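Local structure of molybdopterin-guanine dinucleotide biosynthesis protein B (Bacillus subtilis subsp. spizizenii, 4OYH) at residues Ile12-Gly17 against Leu106-Phe111; Tyr116-Ile121 against Lys132-Ile137. The protein probably binds GTP, hydrolysing it weakly, and may act as an adapter in the making and use of the molybdopterin guanine dinucleotide cofactor. The protein carries 2 engineered substitutions. One frame throughout, in Å; residues are numbered along the deposited sequence.

Overall arrangement
The two interactions lie side by side in one parallel sheet of P-loop NTPase type, their centres about 9 Å apart. Interaction 1 pairs the strands 12-16 and 105-109 close to the centre of the chain, while interaction 2 joins 118-122 to 136-141 nearer the sheet's margin. Q14 connects them: its backbone N lies 2.9 Å from P117 O and its O 2.7 Å from V119 N, both probable hydrogen bonds, and its side-chain OE1 packs 3.1 Å from K118 CE. The probable nucleotide site lies closer to interaction 1: the side chain of E109 is about 4 Å from that of K23, and the side chain of V120 about 8 Å from that of S21.

Interaction 1 (Ile12-Gly17 against Leu106-Phe111); sequences IVQVVG and LLIEGF. With SO4 (sulfate ion), chain G.
The side-chain nitrogen of Q14 reaches two successive carbonyls at the end of the neighbouring strand: NE2 donates to F111 O at 2.9 Å and, more weakly, to G110 O at 2.8 Å. These bonds close one end of a central parallel strand pair, 12-16 beside 106-109, in the sheet of a P-loop NTPase fold. F111 O lies almost in the amide plane of Q14, whereas NE2 stands above the carbonyl plane of F111, 66° out of it. With CG anti to the carbonyl carbon (chi1 -46°) and an extended chain beyond, Q14 runs alongside I108, CG resting 4.0 Å from I108 CB. An alanine here is likely to leave the G110 and F111 carbonyls without this donor and the turn after the strand less firmly held. Backbone bonds run from V13 N to L106 O, from I108 N to V13 O and from V15 N to I108 O, the last being 2.7 Å. On the face shared by V13, V15 and L107, V15 CG2 meets L107 CD2 at 4.1 Å and helix 23-35 covers the pair, while I12 and L106 on the other face pack against I95 of helix 91-100. E109 forms a weak, long ion pair with K23, a likely GTP-binding residue. Past the strand, G110 N donates to V15 O in a nearly straight bond (171°), and F111 N makes a weak bond to sulfate O2.

Interaction 2 (Tyr116-Ile121 against Lys132-Ile137); sequences YPKVVI and KTVNTI. With SO4 (sulfate ion), chain H.
The ammonium group of K118 bridges the two segments, with NZ bonding to V134 O at 2.7 Å across the contact and to Y116 O, also at 2.7 Å, within its own segment. It lies in the carbonyl plane of Y116 but is tilted 20° from that of V134; A114 O is a further acceptor, and T133 OG1 a weak one. CG sits between the backbone N and the carbonyl carbon (chi1 42°), and bends at the last two torsions curl the chain back to bring NZ to these oxygens. T133 OG1 is itself hydrogen-bonded to K112 O. The backbone N and O of K118 both bond to 132-137: N donates to N135 O, and O receives I137 N at 2.9 Å. N135 lies alongside P117, its ND2 3.4 Å from the proline CG and hydrogen-bonded to P115 O. Backbone N of N135 and of T136 each donate to a sulfate oxygen. Further out, P117 CB meets I137 CG2 at 4.0 Å, and the side chains of V120 and T136 cross at about a right angle, CG2 to CG2 3.8 Å. The parallel K118-T136 bridge pairs the two strands of a beta-alpha-beta unit, in which helix 127-130 lies between 118-122 and 136-141.

Interaction 1 (Ile12-Gly17 against Leu106-Phe111)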
loop_
_atom_site.group_PDB
_atom_site.type_symbol
_atom_site.label_atom_id
_atom_site.label_comp_id
_atom_site.label_asym_id
_atom_site.label_seq_id
_atom_site.Cartn_x
_atom_site.Cartn_y
_atom_site.Cartn_z
ATOM N N ILE A 12 -12.097 -14.969 -7.310
ATOM C CA ILE A 12 -12.241 -13.571 -7.657
ATOM C C ILE A 12 -13.692 -13.305 -8.028
ATOM O O ILE A 12 -14.257 -13.949 -8.886
ATOM C CB ILE A 12 -11.334 -13.177 -8.829
ATOM C CG1 ILE A 12 -9.873 -13.467 -8.467
ATOM C CG2 ILE A 12 -11.516 -11.689 -9.209
ATOM C CD1 ILE A 12 -8.842 -12.959 -9.475
ATOM N N VAL A 13 -14.296 -12.349 -7.357
ATOM C CA VAL A 13 -15.543 -11.806 -7.837
ATOM C C VAL A 13 -15.475 -10.306 -7.932
ATOM O O VAL A 13 -14.876 -9.610 -7.088
ATOM C CB VAL A 13 -16.693 -12.206 -6.956
ATOM C CG1 VAL A 13 -17.990 -11.742 -7.564
ATOM C CG2 VAL A 13 -16.703 -13.718 -6.813
ATOM N N GLN A 14 -16.107 -9.795 -8.977
ATOM C CA GLN A 14 -16.184 -8.365 -9.140
ATOM C C GLN A 14 -17.611 -7.818 -8.926
ATOM O O GLN A 14 -18.626 -8.514 -9.071
ATOM C CB GLN A 14 -15.687 -7.957 -10.510
ATOM C CG GLN A 14 -14.423 -8.554 -10.982
ATOM C CD GLN A 14 -14.077 -8.123 -12.405
ATOM O OE1 GLN A 14 -13.815 -8.947 -13.290
ATOM N NE2 GLN A 14 -14.031 -6.823 -12.618
ATOM N N VAL A 15 -17.650 -6.546 -8.585
ATOM C CA VAL A 15 -18.878 -5.757 -8.551
ATOM C C VAL A 15 -18.749 -4.535 -9.468
ATOM O O VAL A 15 -17.822 -3.733 -9.327
ATOM C CB VAL A 15 -19.205 -5.283 -7.144
ATOM C CG1 VAL A 15 -20.500 -4.493 -7.167
ATOM C CG2 VAL A 15 -19.318 -6.478 -6.226
ATOM N N VAL A 16 -19.655 -4.451 -10.432
ATOM C CA VAL A 16 -19.657 -3.390 -11.411
ATOM C C VAL A 16 -21.046 -2.779 -11.497
ATOM O O VAL A 16 -22.040 -3.444 -11.263
ATOM C CB VAL A 16 -19.214 -3.862 -12.812
ATOM C CG1 VAL A 16 -17.905 -4.558 -12.737
ATOM C CG2 VAL A 16 -20.243 -4.695 -13.470
ATOM N N GLY A 17 -21.092 -1.503 -11.848
ATOM C CA GLY A 17 -22.296 -0.692 -11.735
ATOM C C GLY A 17 -21.886 0.780 -11.827
ATOM O O GLY A 17 -20.805 1.136 -11.366
ATOM N N LEU A 106 -10.421 -12.501 -3.563
ATOM C CA LEU A 106 -10.451 -11.070 -3.850
ATOM C C LEU A 106 -11.787 -10.579 -4.392
ATOM O O LEU A 106 -12.368 -11.142 -5.333
ATOM C CB LEU A 106 -9.312 -10.734 -4.800
ATOM C CG LEU A 106 -9.248 -9.293 -5.323
ATOM C CD1 LEU A 106 -8.972 -8.260 -4.178
ATOM C CD2 LEU A 106 -8.220 -9.223 -6.403
ATOM N N LEU A 107 -12.263 -9.535 -3.722
ATOM C CA LEU A 107 -13.419 -8.740 -4.113
ATOM C C LEU A 107 -12.922 -7.516 -4.847
ATOM O O LEU A 107 -12.119 -6.759 -4.308
ATOM C CB LEU A 107 -14.234 -8.289 -2.892
ATOM C CG LEU A 107 -15.751 -8.465 -2.807
ATOM C CD1 LEU A 107 -16.344 -7.453 -1.874
ATOM C CD2 LEU A 107 -16.417 -8.401 -4.116
ATOM N N ILE A 108 -13.379 -7.320 -6.078
ATOM C CA ILE A 108 -12.981 -6.129 -6.840
ATOM C C ILE A 108 -14.202 -5.232 -7.103
ATOM O O ILE A 108 -15.233 -5.721 -7.578
ATOM C CB ILE A 108 -12.348 -6.505 -8.177
ATOM C CG1 ILE A 108 -11.244 -7.556 -7.960
ATOM C CG2 ILE A 108 -11.889 -5.248 -8.871
ATOM C CD1 ILE A 108 -10.260 -7.677 -9.066
ATOM N N GLU A 109 -14.101 -3.941 -6.780
ATOM C CA GLU A 109 -15.062 -2.951 -7.273
ATOM C C GLU A 109 -14.522 -2.365 -8.597
ATOM O O GLU A 109 -13.441 -1.787 -8.609
ATOM C CB GLU A 109 -15.295 -1.863 -6.214
ATOM C CG GLU A 109 -16.034 -0.599 -6.685
ATOM C CD GLU A 109 -16.394 0.360 -5.526
ATOM O OE1 GLU A 109 -16.699 1.537 -5.797
ATOM O OE2 GLU A 109 -16.387 -0.054 -4.352
ATOM N N GLY A 110 -15.260 -2.503 -9.712
ATOM C CA GLY A 110 -14.789 -1.960 -11.014
ATOM C C GLY A 110 -14.012 -2.913 -11.956
ATOM O O GLY A 110 -14.227 -4.111 -11.851
ATOM N N PHE A 111 -13.088 -2.407 -12.787
ATOM C CA PHE A 111 -12.484 -3.105 -13.966
ATOM C C PHE A 111 -13.484 -3.941 -14.713
ATOM O O PHE A 111 -13.250 -5.167 -14.895
ATOM C CB PHE A 111 -11.309 -4.051 -13.622
ATOM C CG PHE A 111 -10.233 -3.389 -12.818
ATOM C CD1 PHE A 111 -9.130 -2.733 -13.455
ATOM C CD2 PHE A 111 -10.369 -3.332 -11.463
ATOM C CE1 PHE A 111 -8.142 -2.024 -12.659
ATOM C CE2 PHE A 111 -9.412 -2.694 -10.585
ATOM C CZ PHE A 111 -8.310 -2.026 -11.199
HETATM S S SO4 G . -14.119 0.531 -14.753
HETATM O O1 SO4 G . -12.802 0.948 -15.214
HETATM O O2 SO4 G . -14.215 0.580 -13.304
HETATM O O3 SO4 G . -15.142 1.405 -15.314
HETATM O O4 SO4 G . -14.305 -0.822 -15.237
#

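Interaction 2 (Tyr116-Ile121 against Lys132-Ile137)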
loop_
_atom_site.group_PDB
_atom_site.type_symbol
_atom_site.label_atom_id
_atom_site.label_comp_id
_atom_site.label_asym_id
_atom_site.label_seq_id
_atom_site.Cartn_x
_atom_site.Cartn_y
_atom_site.Cartn_z
ATOM N N TYR A 116 -13.183 -11.734 -14.969
ATOM C CA TYR A 116 -13.574 -12.516 -13.790
ATOM C C TYR A 116 -15.040 -12.461 -13.566
ATOM O O TYR A 116 -15.727 -11.597 -14.103
ATOM C CB TYR A 116 -12.793 -12.054 -12.568
ATOM C CG TYR A 116 -11.337 -12.085 -12.871
ATOM C CD1 TYR A 116 -10.642 -13.307 -12.902
ATOM C CD2 TYR A 116 -10.658 -10.934 -13.222
ATOM C CE1 TYR A 116 -9.297 -13.359 -13.234
ATOM C CE2 TYR A 116 -9.308 -10.966 -13.558
ATOM C CZ TYR A 116 -8.629 -12.198 -13.557
ATOM O OH TYR A 116 -7.295 -12.243 -13.873
ATOM N N PRO A 117 -15.564 -13.447 -12.844
ATOM C CA PRO A 117 -17.009 -13.453 -12.645
ATOM C C PRO A 117 -17.435 -12.152 -11.968
ATOM O O PRO A 117 -16.660 -11.634 -11.187
ATOM C CB PRO A 117 -17.252 -14.645 -11.736
ATOM C CG PRO A 117 -15.991 -15.464 -11.797
ATOM C CD PRO A 117 -14.887 -14.512 -12.105
ATOM N N LYS A 118 -18.623 -11.639 -12.232
ATOM C CA LYS A 118 -18.955 -10.353 -11.692
ATOM C C LYS A 118 -20.410 -10.238 -11.451
ATOM O O LYS A 118 -21.200 -10.915 -12.063
ATOM C CB LYS A 118 -18.480 -9.256 -12.615
ATOM C CG LYS A 118 -18.699 -9.483 -14.067
ATOM C CD LYS A 118 -17.965 -8.434 -14.868
ATOM C CE LYS A 118 -16.464 -8.608 -14.856
ATOM N NZ LYS A 118 -15.968 -9.554 -15.894
ATOM N N VAL A 119 -20.739 -9.417 -10.474
ATOM C CA VAL A 119 -22.120 -9.129 -10.161
ATOM C C VAL A 119 -22.366 -7.702 -10.694
ATOM O O VAL A 119 -21.521 -6.812 -10.519
ATOM C CB VAL A 119 -22.355 -9.299 -8.650
ATOM C CG1 VAL A 119 -23.558 -8.525 -8.186
ATOM C CG2 VAL A 119 -22.494 -10.792 -8.332
ATOM N N VAL A 120 -23.464 -7.520 -11.417
ATOM C CA VAL A 120 -23.783 -6.237 -12.056
ATOM C C VAL A 120 -24.954 -5.635 -11.303
ATOM O O VAL A 120 -25.966 -6.298 -11.142
ATOM C CB VAL A 120 -24.142 -6.388 -13.565
ATOM C CG1 VAL A 120 -24.563 -5.051 -14.181
ATOM C CG2 VAL A 120 -22.980 -6.945 -14.332
ATOM N N ILE A 121 -24.768 -4.417 -10.804
ATOM C CA ILE A 121 -25.823 -3.588 -10.203
ATOM C C ILE A 121 -26.397 -2.624 -11.248
ATOM O O ILE A 121 -25.659 -1.849 -11.851
ATOM C CB ILE A 121 -25.345 -2.712 -9.070
ATOM C CG1 ILE A 121 -24.230 -3.364 -8.260
ATOM C CG2 ILE A 121 -26.536 -2.290 -8.202
ATOM C CD1 ILE A 121 -24.611 -4.587 -7.566
ATOM N N LYS A 132 -20.926 -3.211 -20.569
ATOM C CA LYS A 132 -20.658 -4.238 -21.555
ATOM C C LYS A 132 -19.587 -5.152 -20.962
ATOM O O LYS A 132 -18.474 -4.700 -20.691
ATOM C CB LYS A 132 -20.202 -3.573 -22.879
ATOM C CG LYS A 132 -20.201 -4.467 -24.125
ATOM C CD LYS A 132 -19.038 -5.489 -24.124
ATOM C CE LYS A 132 -19.527 -6.957 -24.090
ATOM N NZ LYS A 132 -18.547 -7.950 -23.538
ATOM N N THR A 133 -19.896 -6.420 -20.731
ATOM C CA THR A 133 -18.878 -7.287 -20.132
ATOM C C THR A 133 -19.246 -8.757 -20.027
ATOM O O THR A 133 -20.412 -9.150 -20.122
ATOM C CB THR A 133 -18.509 -6.808 -18.693
ATOM O OG1 THR A 133 -17.337 -7.501 -18.232
ATOM C CG2 THR A 133 -19.675 -7.013 -17.728
ATOM N N VAL A 134 -18.216 -9.548 -19.766
ATOM C CA VAL A 134 -18.328 -10.996 -19.709
ATOM C C VAL A 134 -18.271 -11.522 -18.281
ATOM O O VAL A 134 -17.804 -10.859 -17.348
ATOM C CB VAL A 134 -17.210 -11.684 -20.548
ATOM C CG1 VAL A 134 -17.184 -11.106 -21.960
ATOM C CG2 VAL A 134 -15.864 -11.490 -19.916
ATOM N N ASN A 135 -18.803 -12.729 -18.161
ATOM C CA ASN A 135 -18.734 -13.557 -16.990
ATOM C C ASN A 135 -19.600 -13.022 -15.889
ATOM O O ASN A 135 -19.238 -13.051 -14.707
ATOM C CB ASN A 135 -17.283 -13.716 -16.519
ATOM C CG ASN A 135 -17.086 -14.996 -15.745
ATOM O OD1 ASN A 135 -18.009 -15.802 -15.621
ATOM N ND2 ASN A 135 -15.896 -15.196 -15.227
ATOM N N THR A 136 -20.775 -12.571 -16.290
ATOM C CA THR A 136 -21.735 -11.993 -15.375
ATOM C C THR A 136 -22.494 -13.124 -14.723
ATOM O O THR A 136 -23.080 -13.935 -15.434
ATOM C CB THR A 136 -22.719 -11.055 -16.104
ATOM O OG1 THR A 136 -21.990 -9.968 -16.671
ATOM C CG2 THR A 136 -23.781 -10.522 -15.148
ATOM N N ILE A 137 -22.505 -13.187 -13.388
ATOM C CA ILE A 137 -23.098 -14.359 -12.706
ATOM C C ILE A 137 -24.355 -14.013 -11.973
ATOM O O ILE A 137 -25.066 -14.923 -11.472
ATOM C CB ILE A 137 -22.098 -15.040 -11.731
ATOM C CG1 ILE A 137 -21.533 -14.052 -10.724
ATOM C CG2 ILE A 137 -20.967 -15.711 -12.567
ATOM C CD1 ILE A 137 -20.824 -14.657 -9.535
HETATM S S SO4 H . -21.850 -13.662 -20.075
HETATM O O1 SO4 H . -22.123 -12.978 -21.344
HETATM O O2 SO4 H . -20.495 -14.165 -19.980
HETATM O O3 SO4 H . -22.025 -12.660 -19.046
HETATM O O4 SO4 H . -22.744 -14.785 -19.874
#